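Local coordinates for protein putative pyridoxal phosphate-dependent transferase (Clostridium difficile, PDB 4DQ6) that binds pyridoxal-5'-phosphate and is a putative transferase of the class I and II aminotransferase family, at residues I117-Q120 / P126-S129; L143-N148 / S365-I370; G149-D154 / L327-F332; N172-N175 / V180-K183; H174-R179 / N358-G363. One frame throughout, in Å; residues are numbered along the deposited sequence. Where two conformers were deposited one is given.

Interaction 1: residues I117-Q120 / P126-S129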
# COMPACT_ATOMS: atom_id res chain seq x y z
N ILE A 117 -24.94 -3.11 -7.94
CA ILE A 117 -24.00 -2.07 -8.35
C ILE A 117 -23.91 -2.19 -9.87
O ILE A 117 -23.71 -3.30 -10.42
CB ILE A 117 -22.62 -2.31 -7.71
CG1 ILE A 117 -22.70 -2.20 -6.17
CG2 ILE A 117 -21.63 -1.32 -8.33
CD1 ILE A 117 -21.40 -2.48 -5.43
N MET A 118 -24.03 -1.04 -10.53
CA MET A 118 -24.10 -0.97 -11.96
C MET A 118 -22.81 -0.46 -12.55
O MET A 118 -22.19 0.49 -12.01
CB MET A 118 -25.28 -0.08 -12.39
CG MET A 118 -25.44 0.05 -13.87
SD MET A 118 -26.84 1.04 -14.49
CE MET A 118 -28.21 -0.04 -14.19
N ILE A 119 -22.39 -1.15 -13.62
CA ILE A 119 -21.23 -0.68 -14.46
C ILE A 119 -21.61 -0.67 -15.93
O ILE A 119 -22.70 -1.19 -16.30
CB ILE A 119 -19.94 -1.52 -14.27
CG1 ILE A 119 -20.08 -2.91 -14.87
CG2 ILE A 119 -19.48 -1.55 -12.79
CD1 ILE A 119 -18.79 -3.74 -14.83
N GLN A 120 -20.84 -0.03 -16.81
CA GLN A 120 -21.06 -0.04 -18.27
C GLN A 120 -19.92 -0.75 -18.98
O GLN A 120 -18.75 -0.29 -18.93
CB GLN A 120 -21.16 1.37 -18.81
CG GLN A 120 -22.18 2.26 -18.13
CD GLN A 120 -22.10 3.71 -18.54
OE1 GLN A 120 -21.10 4.39 -18.30
NE2 GLN A 120 -23.16 4.21 -19.16
N PRO A 126 -11.28 -4.75 -13.67
CA PRO A 126 -11.46 -4.72 -12.21
C PRO A 126 -12.77 -4.14 -11.76
O PRO A 126 -13.18 -4.42 -10.61
CB PRO A 126 -10.29 -3.90 -11.73
CG PRO A 126 -9.24 -4.32 -12.70
CD PRO A 126 -9.93 -4.24 -14.02
N PHE A 127 -13.45 -3.35 -12.59
CA PHE A 127 -14.83 -2.87 -12.26
C PHE A 127 -15.81 -4.04 -12.00
O PHE A 127 -16.65 -3.98 -11.10
CB PHE A 127 -15.40 -2.04 -13.40
CG PHE A 127 -15.04 -0.57 -13.37
CD1 PHE A 127 -13.86 -0.11 -12.86
CD2 PHE A 127 -15.96 0.31 -13.91
CE1 PHE A 127 -13.61 1.27 -12.87
CE2 PHE A 127 -15.74 1.67 -13.92
CZ PHE A 127 -14.54 2.14 -13.44
N ASN A 128 -15.72 -5.05 -12.83
CA ASN A 128 -16.53 -6.24 -12.73
C ASN A 128 -16.10 -7.05 -11.50
O ASN A 128 -16.92 -7.39 -10.62
CB ASN A 128 -16.42 -6.99 -14.08
CG ASN A 128 -17.30 -8.23 -14.18
OD1 ASN A 128 -17.19 -9.09 -13.34
ND2 ASN A 128 -18.09 -8.37 -15.29
N SER A 129 -14.82 -7.38 -11.40
CA SER A 129 -14.38 -8.23 -10.33
C SER A 129 -14.50 -7.59 -8.97
O SER A 129 -14.72 -8.30 -7.98
CB SER A 129 -12.98 -8.75 -10.58
OG SER A 129 -12.10 -7.73 -10.81
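Phe127, in the first turn of helix 126-133, meets Ile119 through its CB and the ring carbon CD2. The CB lies 4.1 Å from Ile119 CD1, while CD2 of the Phe127 ring comes to 4.1 Å from Ile119 CG2. Both isoleucine branches are therefore used, one beside the root of the aromatic side chain and one obliquely against the ring. The first torsion of Ile119 explains the split: at 71° it lodges CG1 between the backbone N and the carbonyl carbon, and CD1 extends on toward the helix. Phe127 O is buried here and has no polar partner in the model. Strand 116-119, helix 126-133 and strand 137-140 form a beta-alpha-beta unit of the large mixed sheet, so the contact packs a crossover helix onto the strand it follows. Phe127 also touches Ile169 of the neighbouring strand 165-171. At Asn128 the helix turns its backbone to the same methyl, with N at 3.9 Å from Ile119 CD1 and CB at 4.1 Å from that carbon. The amide beyond is engaged elsewhere, OD1 accepting from Lys132 NZ and ND2 donating to Glu121 OE2.

Interaction 2: residues L143-N148 / S365-I370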
# COMPACT_ATOMS: atom_id res chain seq x y z
N LEU A 143 -22.53 -0.20 -22.85
CA LEU A 143 -22.52 0.95 -23.77
C LEU A 143 -23.18 0.55 -25.09
O LEU A 143 -23.19 -0.61 -25.49
CB LEU A 143 -21.11 1.46 -24.01
CG LEU A 143 -20.34 1.94 -22.79
CD1 LEU A 143 -18.94 2.32 -23.25
CD2 LEU A 143 -20.97 3.12 -22.11
N GLN A 144 -23.79 1.53 -25.77
CA GLN A 144 -24.38 1.31 -27.11
C GLN A 144 -23.29 1.66 -28.13
O GLN A 144 -22.79 2.80 -28.14
CB GLN A 144 -25.65 2.18 -27.31
CG GLN A 144 -26.29 2.12 -28.70
CD GLN A 144 -27.62 2.92 -28.75
OE1 GLN A 144 -27.95 3.69 -27.84
NE2 GLN A 144 -28.41 2.71 -29.81
N LYS A 145 -22.95 0.70 -28.98
CA LYS A 145 -22.14 0.97 -30.15
C LYS A 145 -23.07 1.39 -31.27
O LYS A 145 -23.92 0.59 -31.70
CB LYS A 145 -21.30 -0.21 -30.60
CG LYS A 145 -20.30 0.23 -31.66
CD LYS A 145 -19.45 -0.96 -32.08
CE LYS A 145 -18.43 -0.55 -33.10
NZ LYS A 145 -17.72 -1.79 -33.54
N LEU A 146 -22.96 2.63 -31.72
CA LEU A 146 -23.83 3.17 -32.75
C LEU A 146 -23.40 2.65 -34.12
O LEU A 146 -22.32 2.13 -34.27
CB LEU A 146 -23.75 4.71 -32.74
CG LEU A 146 -24.23 5.42 -31.50
CD1 LEU A 146 -23.89 6.91 -31.59
CD2 LEU A 146 -25.71 5.11 -31.26
N GLU A 147 -24.31 2.72 -35.07
CA GLU A 147 -24.01 2.28 -36.41
C GLU A 147 -22.93 3.13 -37.06
O GLU A 147 -22.38 2.73 -38.09
CB GLU A 147 -25.23 2.32 -37.30
CG GLU A 147 -26.45 1.48 -36.91
CD GLU A 147 -26.12 0.08 -36.47
OE1 GLU A 147 -25.22 -0.56 -37.09
OE2 GLU A 147 -26.81 -0.36 -35.49
N ASN A 148 -22.61 4.29 -36.50
CA ASN A 148 -21.44 5.03 -36.95
C ASN A 148 -20.11 4.60 -36.35
O ASN A 148 -19.09 5.18 -36.69
CB ASN A 148 -21.73 6.53 -36.80
CG ASN A 148 -21.72 7.00 -35.35
OD1 ASN A 148 -21.25 6.27 -34.47
ND2 ASN A 148 -22.19 8.21 -35.10
N SER A 365 -15.98 -8.62 -27.39
CA SER A 365 -15.65 -9.69 -28.33
C SER A 365 -15.21 -9.11 -29.68
O SER A 365 -15.83 -8.20 -30.19
CB SER A 365 -16.84 -10.61 -28.54
OG SER A 365 -16.39 -11.70 -29.31
N GLY A 366 -14.13 -9.64 -30.23
CA GLY A 366 -13.67 -9.22 -31.53
C GLY A 366 -12.69 -8.04 -31.47
O GLY A 366 -12.06 -7.75 -32.49
N TYR A 367 -12.53 -7.41 -30.31
CA TYR A 367 -11.64 -6.27 -30.16
C TYR A 367 -10.33 -6.68 -29.50
O TYR A 367 -10.25 -7.70 -28.84
CB TYR A 367 -12.30 -5.21 -29.27
CG TYR A 367 -13.26 -4.34 -30.02
CD1 TYR A 367 -14.59 -4.69 -30.13
CD2 TYR A 367 -12.86 -3.11 -30.55
CE1 TYR A 367 -15.48 -3.87 -30.82
CE2 TYR A 367 -13.76 -2.29 -31.23
CZ TYR A 367 -15.03 -2.67 -31.33
OH TYR A 367 -15.89 -1.78 -31.98
N GLN A 368 -9.31 -5.84 -29.68
CA GLN A 368 -8.08 -5.86 -28.89
C GLN A 368 -7.73 -4.43 -28.53
O GLN A 368 -7.95 -3.51 -29.31
CB GLN A 368 -6.89 -6.43 -29.69
CG GLN A 368 -7.14 -7.81 -30.25
CD GLN A 368 -6.92 -8.93 -29.24
OE1 GLN A 368 -5.98 -8.84 -28.44
NE2 GLN A 368 -7.72 -10.02 -29.33
N ARG A 369 -7.18 -4.27 -27.34
CA ARG A 369 -6.65 -3.00 -26.85
C ARG A 369 -5.12 -2.91 -26.91
O ARG A 369 -4.41 -3.79 -26.45
CB ARG A 369 -7.14 -2.75 -25.42
CG ARG A 369 -7.10 -1.32 -24.99
CD ARG A 369 -7.16 -1.16 -23.48
NE ARG A 369 -5.96 -1.66 -22.78
CZ ARG A 369 -5.85 -1.71 -21.48
NH1 ARG A 369 -6.88 -1.33 -20.67
NH2 ARG A 369 -4.72 -2.13 -20.93
N ILE A 370 -4.69 -1.81 -27.52
CA ILE A 370 -3.29 -1.55 -27.82
C ILE A 370 -2.80 -0.30 -27.08
O ILE A 370 -3.38 0.78 -27.21
CB ILE A 370 -3.03 -1.39 -29.31
CG1 ILE A 370 -3.73 -2.49 -30.13
CG2 ILE A 370 -1.53 -1.45 -29.57
CD1 ILE A 370 -3.62 -2.38 -31.63
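Lys145 and Tyr367 reach for each other from opposite directions, and the contact between the two segments is confined to these two side chains. Lys145 is drawn out to full length: CG lies opposite the backbone N (chi1 -170°) and every later torsion stays close to 180°, so the straight chain carries NZ across a gap that keeps even the nearest backbones, at Lys145 and Ser365, 12.6 Å apart between CA atoms. Tyr367 answers with CG turned beside its own backbone N, which sends the ring out of its strand with OH leading. NZ approaches at the edge of the ring, near its plane, and donates a hydrogen bond to Tyr367 OH. The modelled separation of Lys145 NZ and Tyr367 OH, 2.4 Å, is very short, and its exact value is doubtful. A second, weak attraction acts on the ammonium group, a long ion pair with Asp331 OD2. The rest of the tyrosine is well covered: its ring stacks on Trp329 of the adjacent antiparallel strand 327-331, and it touches Tyr151. The contact thus bridges the small hairpin of strands 144-145 and 151-152 to the four-stranded sheet that contains 367-371, with helix 339-350 packed against Gln368 of that strand.

Interaction 3: residues G149-D154 / L327-F332; sequences GNYIMD and LLWVDF
Where the short hairpin of strands 144-145 and 151-152 faces the four-stranded antiparallel sheet, Tyr151 and Trp329 join the two through one hydrogen bond and an oblique meeting of rings. The indole N-H is the donor: Trp329 NE1 lies 3.1 Å from Tyr151 OH, and the bond is nearly straight, with an N-H...O angle of 164°. The phenol oxygen sits almost exactly in the indole plane, at the ring edge, where the N-H points. The two side chains cross at about a right angle, and the phenol plane is turned 56° from that of the five-membered ring, so carbon contacts fill in behind the polar one; Tyr151 CE1 is 3.8 Å from Trp329 CD1. The indole leaves its strand with CG opposite the backbone N (chi1 -175°), which swings the pyrrole edge out to the hairpin. Both residues are buried, and the hydrogen bond satisfies the indole nitrogen there. Pro176 also packs against Trp329, and the backbone O of Tyr151 accepts from Arg179 NH2, tying the hairpin to the cofactor-side loop as well. Here the hairpin is linked to a smaller antiparallel sheet, separate from the large mixed one, a pairing consistent with fold type I pyridoxal phosphate proteins.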
# COMPACT_ATOMS: atom_id res chain seq x y z
N GLY A 149 -20.10 3.59 -35.47
CA GLY A 149 -18.91 3.06 -34.86
C GLY A 149 -18.50 3.65 -33.52
O GLY A 149 -17.62 3.11 -32.83
N ASN A 150 -19.25 4.66 -33.09
CA ASN A 150 -18.93 5.38 -31.83
C ASN A 150 -19.68 4.79 -30.68
O ASN A 150 -20.73 4.17 -30.92
CB ASN A 150 -19.28 6.85 -31.96
CG ASN A 150 -18.48 7.54 -33.06
OD1 ASN A 150 -17.53 6.93 -33.58
ND2 ASN A 150 -18.95 8.70 -33.55
N TYR A 151 -19.18 4.96 -29.45
CA TYR A 151 -19.90 4.50 -28.28
C TYR A 151 -20.60 5.64 -27.55
O TYR A 151 -20.07 6.73 -27.38
CB TYR A 151 -18.97 3.82 -27.27
CG TYR A 151 -18.41 2.50 -27.72
CD1 TYR A 151 -17.27 2.45 -28.53
CD2 TYR A 151 -19.10 1.29 -27.48
CE1 TYR A 151 -16.75 1.25 -28.95
CE2 TYR A 151 -18.59 0.06 -27.89
CZ TYR A 151 -17.36 0.07 -28.64
OH TYR A 151 -16.92 -1.16 -29.03
N ILE A 152 -21.80 5.36 -27.05
CA ILE A 152 -22.52 6.23 -26.13
C ILE A 152 -23.09 5.40 -24.98
O ILE A 152 -23.14 4.18 -25.05
CB ILE A 152 -23.63 7.07 -26.85
CG1 ILE A 152 -24.78 6.21 -27.38
CG2 ILE A 152 -22.90 8.03 -27.85
CD1 ILE A 152 -26.02 7.02 -27.81
N MET A 153 -23.44 6.10 -23.93
CA MET A 153 -24.28 5.46 -22.88
C MET A 153 -25.66 5.03 -23.35
O MET A 153 -26.32 5.71 -24.18
CB MET A 153 -24.37 6.39 -21.70
CG MET A 153 -23.01 6.85 -21.16
SD MET A 153 -23.23 7.67 -19.56
CE MET A 153 -21.54 8.14 -19.21
N ASP A 154 -26.12 3.87 -22.85
CA ASP A 154 -27.45 3.41 -23.17
C ASP A 154 -28.41 3.83 -22.05
O ASP A 154 -28.66 3.08 -21.12
CB ASP A 154 -27.48 1.92 -23.42
CG ASP A 154 -28.79 1.44 -24.00
OD1 ASP A 154 -29.82 2.16 -23.85
OD2 ASP A 154 -28.82 0.34 -24.63
N LEU A 327 -4.81 4.44 -25.06
CA LEU A 327 -5.18 3.08 -25.36
C LEU A 327 -6.04 3.08 -26.62
O LEU A 327 -7.01 3.86 -26.68
CB LEU A 327 -5.94 2.46 -24.16
CG LEU A 327 -5.12 2.47 -22.85
CD1 LEU A 327 -6.07 2.15 -21.65
CD2 LEU A 327 -3.92 1.54 -22.84
N LEU A 328 -5.71 2.23 -27.56
CA LEU A 328 -6.38 2.16 -28.84
C LEU A 328 -7.25 0.89 -28.87
O LEU A 328 -6.81 -0.19 -28.46
CB LEU A 328 -5.32 2.06 -29.98
CG LEU A 328 -5.82 2.39 -31.38
CD1 LEU A 328 -6.19 3.87 -31.56
CD2 LEU A 328 -4.70 2.00 -32.39
N TRP A 329 -8.49 1.02 -29.32
CA TRP A 329 -9.49 -0.03 -29.30
C TRP A 329 -9.79 -0.42 -30.71
O TRP A 329 -10.42 0.35 -31.46
CB TRP A 329 -10.70 0.51 -28.59
CG TRP A 329 -11.88 -0.42 -28.31
CD1 TRP A 329 -13.25 -0.26 -28.67
CD2 TRP A 329 -11.88 -1.60 -27.46
NE1 TRP A 329 -13.94 -1.22 -28.15
CE2 TRP A 329 -13.22 -2.07 -27.42
CE3 TRP A 329 -10.89 -2.34 -26.82
CZ2 TRP A 329 -13.57 -3.22 -26.71
CZ3 TRP A 329 -11.23 -3.45 -26.08
CH2 TRP A 329 -12.57 -3.91 -26.06
N VAL A 330 -9.30 -1.61 -31.11
CA VAL A 330 -9.30 -1.98 -32.52
C VAL A 330 -10.16 -3.23 -32.73
O VAL A 330 -10.01 -4.21 -32.03
CB VAL A 330 -7.86 -2.29 -33.01
CG1 VAL A 330 -7.85 -2.71 -34.47
CG2 VAL A 330 -6.92 -1.11 -32.76
N ASP A 331 -11.10 -3.13 -33.67
CA ASP A 331 -12.02 -4.20 -34.00
C ASP A 331 -11.40 -5.09 -35.09
O ASP A 331 -11.14 -4.63 -36.19
CB ASP A 331 -13.30 -3.55 -34.49
CG ASP A 331 -14.36 -4.54 -34.86
OD1 ASP A 331 -14.22 -5.75 -34.61
OD2 ASP A 331 -15.36 -4.06 -35.44
N PHE A 332 -11.19 -6.35 -34.73
CA PHE A 332 -10.67 -7.40 -35.61
C PHE A 332 -11.74 -8.35 -36.13
O PHE A 332 -11.44 -9.36 -36.75
CB PHE A 332 -9.66 -8.25 -34.86
CG PHE A 332 -8.35 -7.59 -34.58
CD1 PHE A 332 -8.23 -6.57 -33.68
CD2 PHE A 332 -7.18 -8.08 -35.19
CE1 PHE A 332 -7.00 -6.00 -33.42
CE2 PHE A 332 -5.95 -7.53 -34.94
CZ PHE A 332 -5.85 -6.47 -34.02

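Interaction 4: residues N172-N175 / V180-K183. With PLP (pyridoxal-5'-phosphate), chain C.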
# COMPACT_ATOMS: atom_id res chain seq x y z
N ASN A 172 -14.44 7.62 -16.48
CA ASN A 172 -14.41 8.92 -17.18
C ASN A 172 -13.07 9.55 -17.12
O ASN A 172 -12.76 10.11 -16.11
CB ASN A 172 -15.51 9.78 -16.48
CG ASN A 172 -15.61 11.22 -16.94
OD1 ASN A 172 -15.57 11.47 -18.10
ND2 ASN A 172 -15.87 12.18 -15.98
N PRO A 173 -12.30 9.49 -18.22
CA PRO A 173 -12.57 8.84 -19.50
C PRO A 173 -12.77 7.33 -19.41
O PRO A 173 -12.24 6.68 -18.48
CB PRO A 173 -11.32 9.14 -20.33
CG PRO A 173 -10.67 10.29 -19.67
CD PRO A 173 -11.01 10.23 -18.23
N HIS A 174 -13.46 6.74 -20.38
CA HIS A 174 -13.86 5.37 -20.34
C HIS A 174 -12.80 4.51 -21.06
O HIS A 174 -12.71 4.53 -22.31
CB HIS A 174 -15.23 5.22 -20.94
CG HIS A 174 -15.80 3.88 -20.72
ND1 HIS A 174 -16.89 3.67 -19.89
CD2 HIS A 174 -15.42 2.66 -21.20
CE1 HIS A 174 -17.15 2.34 -19.89
NE2 HIS A 174 -16.32 1.72 -20.75
N ASN A 175 -12.13 3.68 -20.28
CA ASN A 175 -11.21 2.63 -20.77
C ASN A 175 -12.01 1.34 -20.94
O ASN A 175 -12.63 0.89 -19.97
CB ASN A 175 -10.09 2.48 -19.72
CG ASN A 175 -9.31 1.21 -19.83
OD1 ASN A 175 -9.30 0.53 -20.82
ND2 ASN A 175 -8.54 0.92 -18.74
N VAL A 180 -14.34 10.46 -23.89
CA VAL A 180 -14.32 11.57 -22.98
C VAL A 180 -15.78 12.09 -22.94
O VAL A 180 -16.23 12.72 -23.88
CB VAL A 180 -13.29 12.64 -23.43
CG1 VAL A 180 -13.39 13.90 -22.61
CG2 VAL A 180 -11.87 12.06 -23.34
N TRP A 181 -16.53 11.73 -21.92
CA TRP A 181 -17.95 12.08 -21.91
C TRP A 181 -18.12 13.60 -21.92
O TRP A 181 -17.39 14.33 -21.22
CB TRP A 181 -18.60 11.50 -20.68
CG TRP A 181 -18.43 9.98 -20.56
CD1 TRP A 181 -17.71 9.30 -19.58
CD2 TRP A 181 -18.90 8.95 -21.45
NE1 TRP A 181 -17.76 7.97 -19.78
CE2 TRP A 181 -18.41 7.68 -20.92
CE3 TRP A 181 -19.57 8.96 -22.63
CZ2 TRP A 181 -18.75 6.45 -21.51
CZ3 TRP A 181 -19.92 7.72 -23.22
CH2 TRP A 181 -19.44 6.51 -22.71
N THR A 182 -19.12 14.08 -22.67
CA THR A 182 -19.41 15.51 -22.66
C THR A 182 -20.25 15.87 -21.42
O THR A 182 -20.81 15.00 -20.73
CB THR A 182 -20.19 15.94 -23.90
OG1 THR A 182 -21.49 15.32 -23.82
CG2 THR A 182 -19.49 15.49 -25.21
N LYS A 183 -20.25 17.14 -21.08
CA LYS A 183 -21.05 17.61 -19.94
C LYS A 183 -22.46 17.17 -20.10
O LYS A 183 -23.06 16.69 -19.14
CB LYS A 183 -20.93 19.11 -19.83
CG LYS A 183 -21.78 19.66 -18.70
CD LYS A 183 -21.86 21.17 -18.86
CE LYS A 183 -20.63 21.79 -18.25
NZ LYS A 183 -20.64 21.64 -16.76
N1 PLP C . -8.98 2.65 -13.15
C2 PLP C . -8.88 2.58 -14.52
C2A PLP C . -10.00 2.91 -15.45
C3 PLP C . -7.64 2.19 -15.15
O3 PLP C . -7.55 2.09 -16.47
C4 PLP C . -6.50 1.87 -14.31
C4A PLP C . -5.20 1.40 -14.90
C5 PLP C . -6.68 1.98 -12.87
C6 PLP C . -7.93 2.36 -12.34
C5A PLP C . -5.50 1.69 -11.99
O4P PLP C . -6.05 1.33 -10.77
P PLP C . -5.00 1.22 -9.54
O1P PLP C . -4.76 2.64 -9.14
O2P PLP C . -5.85 0.34 -8.54
O3P PLP C . -3.74 0.58 -10.19
O HOH W 1 -15.25 14.20 -19.47
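The indole of Trp181 is met along its edge by two side chains from earlier in the same loop, Asn172 and His174, while the methyl group of Met153 lies over one of its faces. These residues belong to the Asn-Pro-His-Asn-Pro-Val-Gly loop that follows strand 165-171, a sequence familiar in class I and II aminotransferases, and a cis peptide before Pro173 helps bend it. Asn172 OD1 comes to 3.4 Å from Trp181 CD1, near the ring plane, with the amide tilted 38° from the indole. Farther round the rim His174 ND1 is 3.7 Å from Trp181 CZ2; here the two ring planes are almost perpendicular, at 84°, yet the approach is oblique. Pro173 CB and Val180 CG2 add an apolar touch at 4.2 Å. The polar ends are tied down from outside: Trp181 NE1 donates to Cys171 O, His174 NE2 to Pro122 O and Asn172 ND2 to Ile217 O. Trp181 N, by contrast, is buried without a partner in the model. One water donates to both Asn172 OD1 and Trp181 O, the latter at 2.8 Å, and so bridges the segments. Asn175, meanwhile, turns to the cofactor pocket. Its OD1 accepts from Arg369 NH1, which leaves the amide N-H to O3 of pyridoxal-5'-phosphate, 2.7 Å from Asn175 ND2 with an N-H...O angle of 142°.

Interaction 5: residues H174-R179 / N358-G363. With PLP (pyridoxal-5'-phosphate), chain C.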
# COMPACT_ATOMS: atom_id res chain seq x y z
N HIS A 174 -13.46 6.74 -20.38
CA HIS A 174 -13.86 5.37 -20.34
C HIS A 174 -12.80 4.51 -21.06
O HIS A 174 -12.71 4.53 -22.31
CB HIS A 174 -15.23 5.22 -20.94
CG HIS A 174 -15.80 3.88 -20.72
ND1 HIS A 174 -16.89 3.67 -19.89
CD2 HIS A 174 -15.42 2.66 -21.20
CE1 HIS A 174 -17.15 2.34 -19.89
NE2 HIS A 174 -16.32 1.72 -20.75
N ASN A 175 -12.13 3.68 -20.28
CA ASN A 175 -11.21 2.63 -20.77
C ASN A 175 -12.01 1.34 -20.94
O ASN A 175 -12.63 0.89 -19.97
CB ASN A 175 -10.09 2.48 -19.72
CG ASN A 175 -9.31 1.21 -19.83
OD1 ASN A 175 -9.30 0.53 -20.82
ND2 ASN A 175 -8.54 0.92 -18.74
N PRO A 176 -12.06 0.74 -22.14
CA PRO A 176 -11.05 0.88 -23.21
C PRO A 176 -11.49 1.64 -24.43
O PRO A 176 -10.67 1.78 -25.40
CB PRO A 176 -10.81 -0.60 -23.58
CG PRO A 176 -12.18 -1.16 -23.52
CD PRO A 176 -12.74 -0.57 -22.27
N VAL A 177 -12.73 2.08 -24.49
CA VAL A 177 -13.27 2.63 -25.74
C VAL A 177 -12.78 4.05 -26.08
O VAL A 177 -12.98 4.51 -27.20
CB VAL A 177 -14.77 2.54 -25.83
CG1 VAL A 177 -15.29 1.13 -25.57
CG2 VAL A 177 -15.49 3.56 -24.95
N GLY A 178 -12.23 4.72 -25.09
CA GLY A 178 -11.56 6.04 -25.30
C GLY A 178 -12.46 7.25 -25.27
O GLY A 178 -12.09 8.30 -25.70
N ARG A 179 -13.68 7.08 -24.74
CA ARG A 179 -14.69 8.18 -24.66
C ARG A 179 -14.34 9.19 -23.54
O ARG A 179 -14.13 8.80 -22.40
CB ARG A 179 -16.14 7.70 -24.45
CG ARG A 179 -16.88 7.17 -25.69
CD ARG A 179 -17.00 8.12 -26.86
NE ARG A 179 -17.22 9.50 -26.46
CZ ARG A 179 -18.37 10.08 -26.16
NH1 ARG A 179 -18.40 11.31 -25.76
NH2 ARG A 179 -19.49 9.37 -26.23
N ASN A 358 -12.36 -9.42 -25.04
CA ASN A 358 -13.37 -10.04 -24.24
C ASN A 358 -13.12 -9.93 -22.73
O ASN A 358 -14.05 -10.04 -21.92
CB ASN A 358 -13.69 -11.47 -24.69
CG ASN A 358 -12.61 -12.44 -24.35
OD1 ASN A 358 -11.49 -12.08 -23.95
ND2 ASN A 358 -12.93 -13.73 -24.52
N SER A 359 -11.87 -9.63 -22.33
CA SER A 359 -11.58 -9.42 -20.93
C SER A 359 -12.29 -8.20 -20.33
O SER A 359 -12.43 -8.09 -19.12
CB SER A 359 -10.08 -9.30 -20.75
OG SER A 359 -9.56 -8.01 -21.17
N PHE A 360 -12.76 -7.29 -21.19
CA PHE A 360 -13.51 -6.09 -20.78
C PHE A 360 -15.03 -6.31 -20.69
O PHE A 360 -15.75 -5.39 -20.38
CB PHE A 360 -13.17 -4.94 -21.70
CG PHE A 360 -11.69 -4.61 -21.74
CD1 PHE A 360 -11.10 -3.77 -20.80
CD2 PHE A 360 -10.91 -5.12 -22.72
CE1 PHE A 360 -9.72 -3.48 -20.82
CE2 PHE A 360 -9.53 -4.88 -22.77
CZ PHE A 360 -8.93 -4.02 -21.83
N GLY A 361 -15.50 -7.54 -20.90
CA GLY A 361 -16.90 -7.85 -20.72
C GLY A 361 -17.71 -7.67 -21.99
O GLY A 361 -17.19 -7.84 -23.13
N ILE A 362 -18.99 -7.39 -21.78
CA ILE A 362 -19.95 -7.35 -22.88
C ILE A 362 -19.53 -6.30 -23.86
O ILE A 362 -19.22 -5.20 -23.45
CB ILE A 362 -21.34 -7.07 -22.32
CG1 ILE A 362 -21.79 -8.29 -21.50
CG2 ILE A 362 -22.36 -6.81 -23.42
CD1 ILE A 362 -22.93 -8.02 -20.56
N GLY A 363 -19.50 -6.64 -25.15
CA GLY A 363 -19.12 -5.69 -26.17
C GLY A 363 -17.65 -5.75 -26.49
O GLY A 363 -17.21 -5.06 -27.43
N1 PLP C . -8.98 2.65 -13.15
C2 PLP C . -8.88 2.58 -14.52
C2A PLP C . -10.00 2.91 -15.45
C3 PLP C . -7.64 2.19 -15.15
O3 PLP C . -7.55 2.09 -16.47
C4 PLP C . -6.50 1.87 -14.31
C4A PLP C . -5.20 1.40 -14.90
C5 PLP C . -6.68 1.98 -12.87
C6 PLP C . -7.93 2.36 -12.34
C5A PLP C . -5.50 1.69 -11.99
O4P PLP C . -6.05 1.33 -10.77
P PLP C . -5.00 1.22 -9.54
O1P PLP C . -4.76 2.64 -9.14
O2P PLP C . -5.85 0.34 -8.54
O3P PLP C . -3.74 0.58 -10.19
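Pro176 lies over one face of the Phe360 ring, toward its rim, in a buried contact flanked by an exposed turn. A CH-pi interaction forms there: Pro176 CG stands 4.1 Å from the centroid of the Phe360 ring and 18° off its normal. The neighbouring Pro176 CD is 3.9 Å from Phe360 CD1, and the two side chains slide past each other in opposite directions. Ser359 OG, hydrogen-bonded to Gln356 O, rests over the other face, 3.4 Å above the ring plane and offset toward the rim, so the phenyl group is gripped from both faces. Asn175 adds a lighter touch, its OD1 4.0 Å from Phe360 CE1 with amide and ring planes 60° apart. With a cis peptide between them, Pro176 turns toward the phenyl while the Asn175 amide points to pyridoxal-5'-phosphate. Backbone bonds brace the bend, Gly178 N donating to His174 O over 2.8 Å and His174 N to Arg179 O over 3.0 Å. On the loose side, Asn358, Ile362 and Gly363 are exposed, and the chain after Phe360 moves off from the loop with Ile362 N bound to Glu121 OE1. Around the packed core, strand 327-331 borders Pro176, Arg369 of strand 367-371 touches both Pro176 and Phe360, and a backbone hydrogen bond to Val123 links Phe360 to the loop that leads into helix 126-133.

Overall arrangement
From the N terminus, interaction 1 comes first and closes a short loop within one beta-alpha-beta unit of the large sheet before any other contact opens. Interaction 2 then spans residues 143 to 370 and encloses the remaining three. Interaction 3 starts on the partner strand of the same hairpin and ends on the neighbour of strand 367-371, so the second long closure lies within the first. Interaction 4 is a tight local loop inside both. Interaction 5 begins in that loop, sharing His174 and Asn175, but crosses interaction 3 because their segments alternate. Together they join the large sheet, the hairpin, the cofactor-side loop and the four-stranded sheet, with Gln120 touching Leu143, Met153 and His174.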